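Local coordinates for YbbR family protein (Desulfitobacterium hafniense, PDB 3LYW) that is of unknown function but belongs to the YbbR family, this all-beta piece being one part of a longer protein, at residues V27-E32 with V72-R77; F44-L49 with E60-P65. All coordinates share one frame; numbering follows the deposited sequence.

In the fold
Contacts 1 and 2 belong to one mixed sheet and lie with their centres about 11 Å apart; contact 2 is centred about 3 Å from the centre of the chain, nested within the loop that contact 1 closes. Contact 1 pairs 27-32 with 72-77, whereas contact 2 is part of the hairpin made by strands 44-48 and 55-63. V61 joins them: its CG1 packs 3.8 Å from both V27 CG2 and I74 CG2, and its backbone N lies 2.7 Å from R77 O, a probable hydrogen bond. Strands 55-63 and 69-85 are sheet neighbours, which carries the pairing from one contact to the other. No ligand or active site is known here.

Contact 1: V27-E32 with V72-R77; sequences VRVKTE and VEISPR
A classic beta bulge marks this antiparallel pairing, with V72 and E73 both facing K30. V72 N gives K30 O a bond of 2.9 Å, while E73 N reaches the same oxygen only weakly, at 3.4 Å. Beyond the bulge the ladder is regular: K30 N binds E73 O, and R28 and S75 form a reciprocal pair, the R28 N to S75 O bond being short at 2.7 Å and nearly straight.

On the face carrying R28, K30, E73 and S75, the K30 and E73 side chains run side by side in the same direction, both extended beyond CG. E73 leaves with CG anti to its backbone N (chi1 -178°), and its carboxylate comes alongside the end of the lysine, where OE2 forms a salt bridge of 3.1 Å with K30 NZ. A water donates to that same OE2 and to R28 O, tying the carboxylate to a backbone carbonyl inside the ladder, the one that also accepts from S75 N. At the bulge end, V72 CG1 meets the aliphatic part of E32, 3.2 Å from its CG, the two side chains crossing at about a right angle.

The other face is apolar. I74 CG2 presses against V27 CG1 at 3.4 Å, closer than two methyl groups normally pack, and lies more loosely beside V29 CG2. V27 CG2 just reaches the ring of P76, which follows a cis peptide bond, where the pairing with 27-32 ends.

V27 and V29 continue the sheet on their far side by backbone bonds to L7 and L5 of strand 4-12, while V61 and V63 of strand 55-63 pack against V27, V29 and I74.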
ATOM      1  N   VAL A  27       3.917  -5.526   2.026  1.00 19.06           N
ATOM      2  CA  VAL A  27       4.673  -4.408   2.568  1.00 21.99           C
ATOM      3  C   VAL A  27       4.986  -4.616   4.052  1.00 18.27           C
ATOM      4  O   VAL A  27       4.112  -5.037   4.821  1.00 17.64           O
ATOM      5  CB  VAL A  27       3.866  -3.102   2.421  1.00 17.81           C
ATOM      6  CG1 VAL A  27       4.627  -1.953   3.036  1.00 20.20           C
ATOM      7  CG2 VAL A  27       3.588  -2.828   0.959  1.00 22.58           C
ATOM      8  N   ARG A  28       6.225  -4.320   4.450  1.00 16.19           N
ATOM      9  CA  ARG A  28       6.614  -4.445   5.858  1.00 19.36           C
ATOM     10  C   ARG A  28       6.628  -3.041   6.455  1.00 17.39           C
ATOM     11  O   ARG A  28       7.248  -2.134   5.895  1.00 22.22           O
ATOM     12  CB  ARG A  28       7.999  -5.069   5.978  1.00 19.86           C
ATOM     13  CG  ARG A  28       8.034  -6.503   5.533  1.00 40.63           C
ATOM     14  CD  ARG A  28       8.112  -7.458   6.706  1.00 47.40           C
ATOM     15  NE  ARG A  28       9.467  -7.982   6.867  1.00 55.80           N
ATOM     16  CZ  ARG A  28       9.776  -9.055   7.589  1.00 58.72           C
ATOM     17  NH1 ARG A  28       8.826  -9.727   8.226  1.00 56.75           N
ATOM     18  NH2 ARG A  28      11.036  -9.468   7.660  1.00 50.60           N
ATOM     19  N   VAL A  29       5.954  -2.871   7.591  1.00 17.73           N
ATOM     20  CA  VAL A  29       5.862  -1.573   8.238  1.00 16.05           C
ATOM     21  C   VAL A  29       6.336  -1.588   9.687  1.00 18.98           C
ATOM     22  O   VAL A  29       5.907  -2.417  10.479  1.00 24.65           O
ATOM     23  CB  VAL A  29       4.398  -1.060   8.205  1.00 19.46           C
ATOM     24  CG1 VAL A  29       4.293   0.293   8.894  1.00 26.54           C
ATOM     25  CG2 VAL A  29       3.909  -0.960   6.759  1.00 21.50           C
ATOM     26  N   LYS A  30       7.236  -0.667  10.013  1.00 19.59           N
ATOM     27  CA  LYS A  30       7.742  -0.524  11.369  1.00 20.54           C
ATOM     28  C   LYS A  30       6.925   0.604  11.960  1.00 19.40           C
ATOM     29  O   LYS A  30       6.629   1.595  11.279  1.00 15.99           O
ATOM     30  CB  LYS A  30       9.225  -0.157  11.370  1.00 23.55           C
ATOM     31  CG  LYS A  30      10.127  -1.288  10.913  1.00 28.98           C
ATOM     32  CD  LYS A  30      11.585  -0.944  11.119  1.00 36.01           C
ATOM     33  CE  LYS A  30      12.497  -2.053  10.620  1.00 41.80           C
ATOM     34  NZ  LYS A  30      13.932  -1.643  10.687  1.00 47.91           N
ATOM     35  N   THR A  31       6.572   0.465  13.230  1.00 22.48           N
ATOM     36  CA  THR A  31       5.726   1.455  13.874  1.00 21.62           C
ATOM     37  C   THR A  31       6.150   1.796  15.288  1.00 19.46           C
ATOM     38  O   THR A  31       6.980   1.106  15.888  1.00 23.52           O
ATOM     39  CB  THR A  31       4.292   0.928  13.966  1.00 17.37           C
ATOM     40  OG1 THR A  31       4.253  -0.141  14.919  1.00 23.01           O
ATOM     41  CG2 THR A  31       3.832   0.385  12.636  1.00 15.00           C
ATOM     42  N   GLU A  32       5.546   2.858  15.816  1.00 24.24           N
ATOM     43  CA  GLU A  32       5.805   3.271  17.183  1.00 30.34           C
ATOM     44  C   GLU A  32       4.458   3.521  17.837  1.00 23.13           C
ATOM     45  O   GLU A  32       3.622   4.247  17.293  1.00 24.37           O
ATOM     46  CB  GLU A  32       6.671   4.535  17.222  1.00 33.62           C
ATOM     47  CG  GLU A  32       7.996   4.367  16.493  1.00 49.59           C
ATOM     48  CD  GLU A  32       9.074   5.325  16.969  1.00 49.57           C
ATOM     49  OE1 GLU A  32       8.790   6.532  17.102  1.00 45.06           O
ATOM     50  OE2 GLU A  32      10.213   4.863  17.199  1.00 51.22           O
ATOM     51  N   VAL A  72       6.739   4.527  11.031  1.00 17.83           N
ATOM     52  CA  VAL A  72       8.083   5.091  10.973  1.00 25.48           C
ATOM     53  C   VAL A  72       8.924   4.577   9.807  1.00 25.99           C
ATOM     54  O   VAL A  72       9.927   5.184   9.438  1.00 23.64           O
ATOM     55  CB  VAL A  72       8.845   4.828  12.289  1.00 22.64           C
ATOM     56  CG1 VAL A  72       8.097   5.451  13.451  1.00 29.46           C
ATOM     57  CG2 VAL A  72       9.010   3.346  12.506  1.00 24.75           C
ATOM     58  N   GLU A  73       8.532   3.451   9.225  1.00 18.69           N
ATOM     59  CA  GLU A  73       9.290   2.899   8.109  1.00 15.98           C
ATOM     60  C   GLU A  73       8.407   2.001   7.256  1.00 18.20           C
ATOM     61  O   GLU A  73       7.622   1.225   7.782  1.00 15.39           O
ATOM     62  CB  GLU A  73      10.471   2.096   8.651  1.00 25.67           C
ATOM     63  CG  GLU A  73      11.389   1.507   7.619  1.00 37.88           C
ATOM     64  CD  GLU A  73      12.591   0.837   8.260  1.00 46.30           C
ATOM     65  OE1 GLU A  73      13.441   1.551   8.837  1.00 34.60           O
ATOM     66  OE2 GLU A  73      12.678  -0.404   8.197  1.00 53.30           O
ATOM     67  N   ILE A  74       8.545   2.113   5.938  1.00 14.33           N
ATOM     68  CA  ILE A  74       7.756   1.309   5.014  1.00 17.69           C
ATOM     69  C   ILE A  74       8.634   0.696   3.928  1.00 15.26           C
ATOM     70  O   ILE A  74       9.352   1.406   3.224  1.00 17.82           O
ATOM     71  CB  ILE A  74       6.642   2.139   4.352  1.00 14.87           C
ATOM     72  CG1 ILE A  74       5.820   2.871   5.415  1.00 24.27           C
ATOM     73  CG2 ILE A  74       5.748   1.250   3.500  1.00 22.20           C
ATOM     74  CD1 ILE A  74       5.002   4.022   4.869  1.00 32.15           C
ATOM     75  N   SER A  75       8.571  -0.625   3.799  1.00 16.01           N
ATOM     76  CA  SER A  75       9.360  -1.335   2.799  1.00 12.03           C
ATOM     77  C   SER A  75       8.513  -2.364   2.058  1.00 18.03           C
ATOM     78  O   SER A  75       7.878  -3.219   2.674  1.00 17.50           O
ATOM     79  CB  SER A  75      10.564  -2.017   3.451  1.00 16.35           C
ATOM     80  OG  SER A  75      11.356  -2.685   2.485  1.00 21.66           O
ATOM     81  N   PRO A  76       8.508  -2.275   0.732  1.00 14.74           N
ATOM     82  CA  PRO A  76       9.277  -1.244   0.026  1.00 20.58           C
ATOM     83  C   PRO A  76       8.571   0.108   0.057  1.00 24.67           C
ATOM     84  O   PRO A  76       7.363   0.167   0.279  1.00 45.40           O
ATOM     85  CB  PRO A  76       9.331  -1.775  -1.408  1.00 18.47           C
ATOM     86  CG  PRO A  76       8.102  -2.601  -1.543  1.00 20.80           C
ATOM     87  CD  PRO A  76       7.880  -3.230  -0.196  1.00 15.75           C
ATOM     88  N   ARG A  77       9.326   1.180  -0.165  1.00 30.92           N
ATOM     89  CA  ARG A  77       8.766   2.525  -0.162  1.00 23.12           C
ATOM     90  C   ARG A  77       8.114   2.854  -1.501  1.00 17.58           C
ATOM     91  O   ARG A  77       7.114   3.571  -1.555  1.00 20.34           O
ATOM     92  CB  ARG A  77       9.849   3.556   0.164  1.00 28.10           C
ATOM     93  CG  ARG A  77      10.513   3.352   1.515  1.00 34.31           C
ATOM     94  CD  ARG A  77      11.984   3.736   1.471  1.00 40.14           C
ATOM     95  NE  ARG A  77      12.623   3.601   2.777  1.00 45.99           N
ATOM     96  CZ  ARG A  77      12.894   2.438   3.359  1.00 53.98           C
ATOM     97  NH1 ARG A  77      12.582   1.301   2.752  1.00 54.65           N
ATOM     98  NH2 ARG A  77      13.479   2.409   4.549  1.00 57.95           N
TER
HETATM   99  O   HOH W   1       9.759  -1.641   7.388  1.00 28.49           O

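Contact 2: F44-L49 with E60-P65; sequences FAYVDL and EVKVEP
E60 meets the opposite strand through its backbone: its O accepts from a water that in turn accepts from D48 N, a bridge that joins the two strands where direct pairing gives out. V61 follows on the apolar face, its CG1 4.0 Å from A45 CB.

K62 carries the centre of this beta hairpin. Its backbone forms the hydrogen-bonded pair with Y46, K62 N binding Y46 O at 2.9 Å and K62 O receiving Y46 N at 2.8 Å, the latter donor tilted 30° from the carbonyl plane. Y46 holds CG between its backbone N and carbonyl carbon (chi1 69°), which swings the ring across the neighbouring strand. There K62 CB sits over one ring face, 3.7 Å from the centroid and displaced toward the rim, in a CH-pi contact; CD lies 3.4 Å from Y46 CE1. The extended lysine ends near D48, where a water links NZ to OD2 without direct contact between the charges; D48 OD1 is bound by S50.

V63 pairs with A45 without hydrogen bonds, but its carbonyl O takes a bond from a water that also meets Y46 OH, linking the phenol oxygen to the backbone through one water. E64 N then closes the ladder with a nearly straight bond to F44 O, 3.1 Å long. Its extended side chain runs alongside that of F44, in the same direction, CG packed on the F44 carbonyl oxygen. OE1 comes to the edge of the phenyl ring, whose plane is 81° from the carboxylate, and takes a weak bond from F44 N.

Strand 44-48 is flanked on its other edge by the parallel strand 4-12, while V61 and V63 pack onto I74 of strand 69-85 and onto V27 and V29 of strand 26-33.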
ATOM      1  N   PHE A  44      -4.263  -2.185   5.622  1.00 21.41           N
ATOM      2  CA  PHE A  44      -3.663  -2.256   4.295  1.00 17.79           C
ATOM      3  C   PHE A  44      -2.735  -1.101   3.963  1.00 20.58           C
ATOM      4  O   PHE A  44      -2.832  -0.006   4.532  1.00 21.85           O
ATOM      5  CB  PHE A  44      -4.764  -2.295   3.228  1.00 23.97           C
ATOM      6  CG  PHE A  44      -5.728  -3.433   3.376  1.00 23.90           C
ATOM      7  CD1 PHE A  44      -5.347  -4.732   3.074  1.00 32.97           C
ATOM      8  CD2 PHE A  44      -7.019  -3.202   3.827  1.00 35.10           C
ATOM      9  CE1 PHE A  44      -6.250  -5.787   3.191  1.00 32.91           C
ATOM     10  CE2 PHE A  44      -7.930  -4.248   3.949  1.00 32.11           C
ATOM     11  CZ  PHE A  44      -7.542  -5.541   3.642  1.00 32.52           C
ATOM     12  N   ALA A  45      -1.831  -1.372   3.036  1.00 20.20           N
ATOM     13  CA  ALA A  45      -0.903  -0.375   2.540  1.00 15.79           C
ATOM     14  C   ALA A  45      -1.549  -0.095   1.195  1.00 19.18           C
ATOM     15  O   ALA A  45      -2.302  -0.928   0.694  1.00 15.23           O
ATOM     16  CB  ALA A  45       0.479  -0.980   2.346  1.00 23.50           C
ATOM     17  N   TYR A  46      -1.273   1.051   0.593  1.00 15.74           N
ATOM     18  CA  TYR A  46      -1.894   1.326  -0.692  1.00 16.85           C
ATOM     19  C   TYR A  46      -1.049   2.173  -1.622  1.00 17.58           C
ATOM     20  O   TYR A  46      -0.102   2.836  -1.193  1.00 15.67           O
ATOM     21  CB  TYR A  46      -3.246   2.025  -0.477  1.00 20.73           C
ATOM     22  CG  TYR A  46      -3.139   3.436   0.062  1.00 16.78           C
ATOM     23  CD1 TYR A  46      -2.953   4.525  -0.790  1.00 14.48           C
ATOM     24  CD2 TYR A  46      -3.188   3.675   1.430  1.00 19.73           C
ATOM     25  CE1 TYR A  46      -2.815   5.817  -0.286  1.00 20.11           C
ATOM     26  CE2 TYR A  46      -3.059   4.958   1.942  1.00 27.23           C
ATOM     27  CZ  TYR A  46      -2.872   6.020   1.083  1.00 24.22           C
ATOM     28  OH  TYR A  46      -2.733   7.279   1.594  1.00 20.63           O
ATOM     29  N   VAL A  47      -1.387   2.098  -2.904  1.00 14.97           N
ATOM     30  CA  VAL A  47      -0.767   2.915  -3.928  1.00 17.88           C
ATOM     31  C   VAL A  47      -1.950   3.639  -4.562  1.00 17.01           C
ATOM     32  O   VAL A  47      -3.024   3.062  -4.734  1.00 16.90           O
ATOM     33  CB  VAL A  47      -0.014   2.079  -4.980  1.00 14.64           C
ATOM     34  CG1 VAL A  47       1.253   1.536  -4.370  1.00 18.36           C
ATOM     35  CG2 VAL A  47      -0.899   0.930  -5.497  1.00 16.03           C
ATOM     36  N   ASP A  48      -1.756   4.913  -4.878  1.00 18.88           N
ATOM     37  CA  ASP A  48      -2.817   5.722  -5.460  1.00 17.65           C
ATOM     38  C   ASP A  48      -2.546   5.911  -6.950  1.00 18.01           C
ATOM     39  O   ASP A  48      -1.633   6.641  -7.335  1.00 19.07           O
ATOM     40  CB  ASP A  48      -2.866   7.080  -4.748  1.00 14.72           C
ATOM     41  CG  ASP A  48      -4.125   7.858  -5.064  1.00 25.76           C
ATOM     42  OD1 ASP A  48      -4.883   7.428  -5.960  1.00 26.04           O
ATOM     43  OD2 ASP A  48      -4.356   8.900  -4.417  1.00 27.66           O
ATOM     44  N   LEU A  49      -3.351   5.257  -7.783  1.00 17.80           N
ATOM     45  CA  LEU A  49      -3.189   5.334  -9.235  1.00 13.54           C
ATOM     46  C   LEU A  49      -3.984   6.465  -9.867  1.00 18.21           C
ATOM     47  O   LEU A  49      -4.147   6.517 -11.081  1.00 17.59           O
ATOM     48  CB  LEU A  49      -3.604   4.004  -9.879  1.00 17.77           C
ATOM     49  CG  LEU A  49      -2.544   2.891  -9.888  1.00 21.64           C
ATOM     50  CD1 LEU A  49      -1.906   2.777  -8.535  1.00 19.78           C
ATOM     51  CD2 LEU A  49      -3.190   1.556 -10.280  1.00 21.45           C
ATOM     52  N   GLU A  60       4.418   5.588  -4.828  1.00 15.05           N
ATOM     53  CA  GLU A  60       4.835   5.642  -3.440  1.00 17.98           C
ATOM     54  C   GLU A  60       3.877   4.815  -2.589  1.00 16.12           C
ATOM     55  O   GLU A  60       2.661   4.979  -2.673  1.00 20.58           O
ATOM     56  CB  GLU A  60       4.809   7.082  -2.944  1.00 17.63           C
ATOM     57  CG  GLU A  60       5.284   7.253  -1.525  1.00 32.16           C
ATOM     58  CD  GLU A  60       4.886   8.605  -0.947  1.00 39.08           C
ATOM     59  OE1 GLU A  60       4.987   9.617  -1.674  1.00 42.57           O
ATOM     60  OE2 GLU A  60       4.472   8.654   0.232  1.00 53.44           O
ATOM     61  N   VAL A  61       4.429   3.941  -1.759  1.00 15.01           N
ATOM     62  CA  VAL A  61       3.610   3.103  -0.898  1.00 15.66           C
ATOM     63  C   VAL A  61       3.219   3.914   0.329  1.00 17.02           C
ATOM     64  O   VAL A  61       4.061   4.563   0.952  1.00 18.49           O
ATOM     65  CB  VAL A  61       4.378   1.836  -0.446  1.00 19.41           C
ATOM     66  CG1 VAL A  61       3.466   0.949   0.420  1.00 17.11           C
ATOM     67  CG2 VAL A  61       4.879   1.079  -1.649  1.00 16.22           C
ATOM     68  N   LYS A  62       1.934   3.891   0.659  1.00 16.13           N
ATOM     69  CA  LYS A  62       1.434   4.608   1.819  1.00 18.90           C
ATOM     70  C   LYS A  62       0.675   3.631   2.707  1.00 17.51           C
ATOM     71  O   LYS A  62       0.345   2.534   2.274  1.00 18.44           O
ATOM     72  CB  LYS A  62       0.504   5.728   1.354  1.00 18.93           C
ATOM     73  CG  LYS A  62       1.170   6.695   0.375  1.00 31.58           C
ATOM     74  CD  LYS A  62       0.134   7.484  -0.408  1.00 34.84           C
ATOM     75  CE  LYS A  62       0.789   8.360  -1.465  1.00 45.64           C
ATOM     76  NZ  LYS A  62      -0.200   8.896  -2.447  1.00 30.04           N
ATOM     77  N   VAL A  63       0.382   4.028   3.939  1.00 14.85           N
ATOM     78  CA  VAL A  63      -0.342   3.157   4.853  1.00 18.13           C
ATOM     79  C   VAL A  63      -1.631   3.790   5.345  1.00 22.12           C
ATOM     80  O   VAL A  63      -1.663   4.965   5.696  1.00 19.81           O
ATOM     81  CB  VAL A  63       0.532   2.774   6.068  1.00 21.28           C
ATOM     82  CG1 VAL A  63      -0.265   1.933   7.040  1.00 22.23           C
ATOM     83  CG2 VAL A  63       1.757   2.016   5.598  1.00 19.13           C
ATOM     84  N   GLU A  64      -2.703   3.007   5.369  1.00 22.80           N
ATOM     85  CA  GLU A  64      -3.974   3.542   5.843  1.00 23.75           C
ATOM     86  C   GLU A  64      -3.776   3.892   7.317  1.00 24.09           C
ATOM     87  O   GLU A  64      -3.069   3.186   8.033  1.00 18.68           O
ATOM     88  CB  GLU A  64      -5.086   2.502   5.694  1.00 32.78           C
ATOM     89  CG  GLU A  64      -5.154   1.884   4.310  1.00 29.60           C
ATOM     90  CD  GLU A  64      -6.338   0.946   4.148  1.00 34.17           C
ATOM     91  OE1 GLU A  64      -6.569   0.125   5.062  1.00 46.62           O
ATOM     92  OE2 GLU A  64      -7.029   1.022   3.107  1.00 45.75           O
ATOM     93  N   PRO A  65      -4.372   5.004   7.778  1.00 32.67           N
ATOM     94  CA  PRO A  65      -4.250   5.434   9.178  1.00 30.78           C
ATOM     95  C   PRO A  65      -4.610   4.324  10.173  1.00 29.07           C
ATOM     96  O   PRO A  65      -5.601   3.622   9.995  1.00 28.33           O
ATOM     97  CB  PRO A  65      -5.217   6.612   9.258  1.00 39.49           C
ATOM     98  CG  PRO A  65      -5.107   7.218   7.893  1.00 41.90           C
ATOM     99  CD  PRO A  65      -5.127   5.995   6.989  1.00 33.81           C
TER
HETATM  100  O   HOH W   2      -2.091   7.555   4.272  1.00 28.79           O
HETATM  101  O   HOH W   3       0.782   6.065  -4.508  1.00 20.47           O
HETATM  102  O   HOH W   4      -2.939   9.251  -2.234  1.00 29.46           O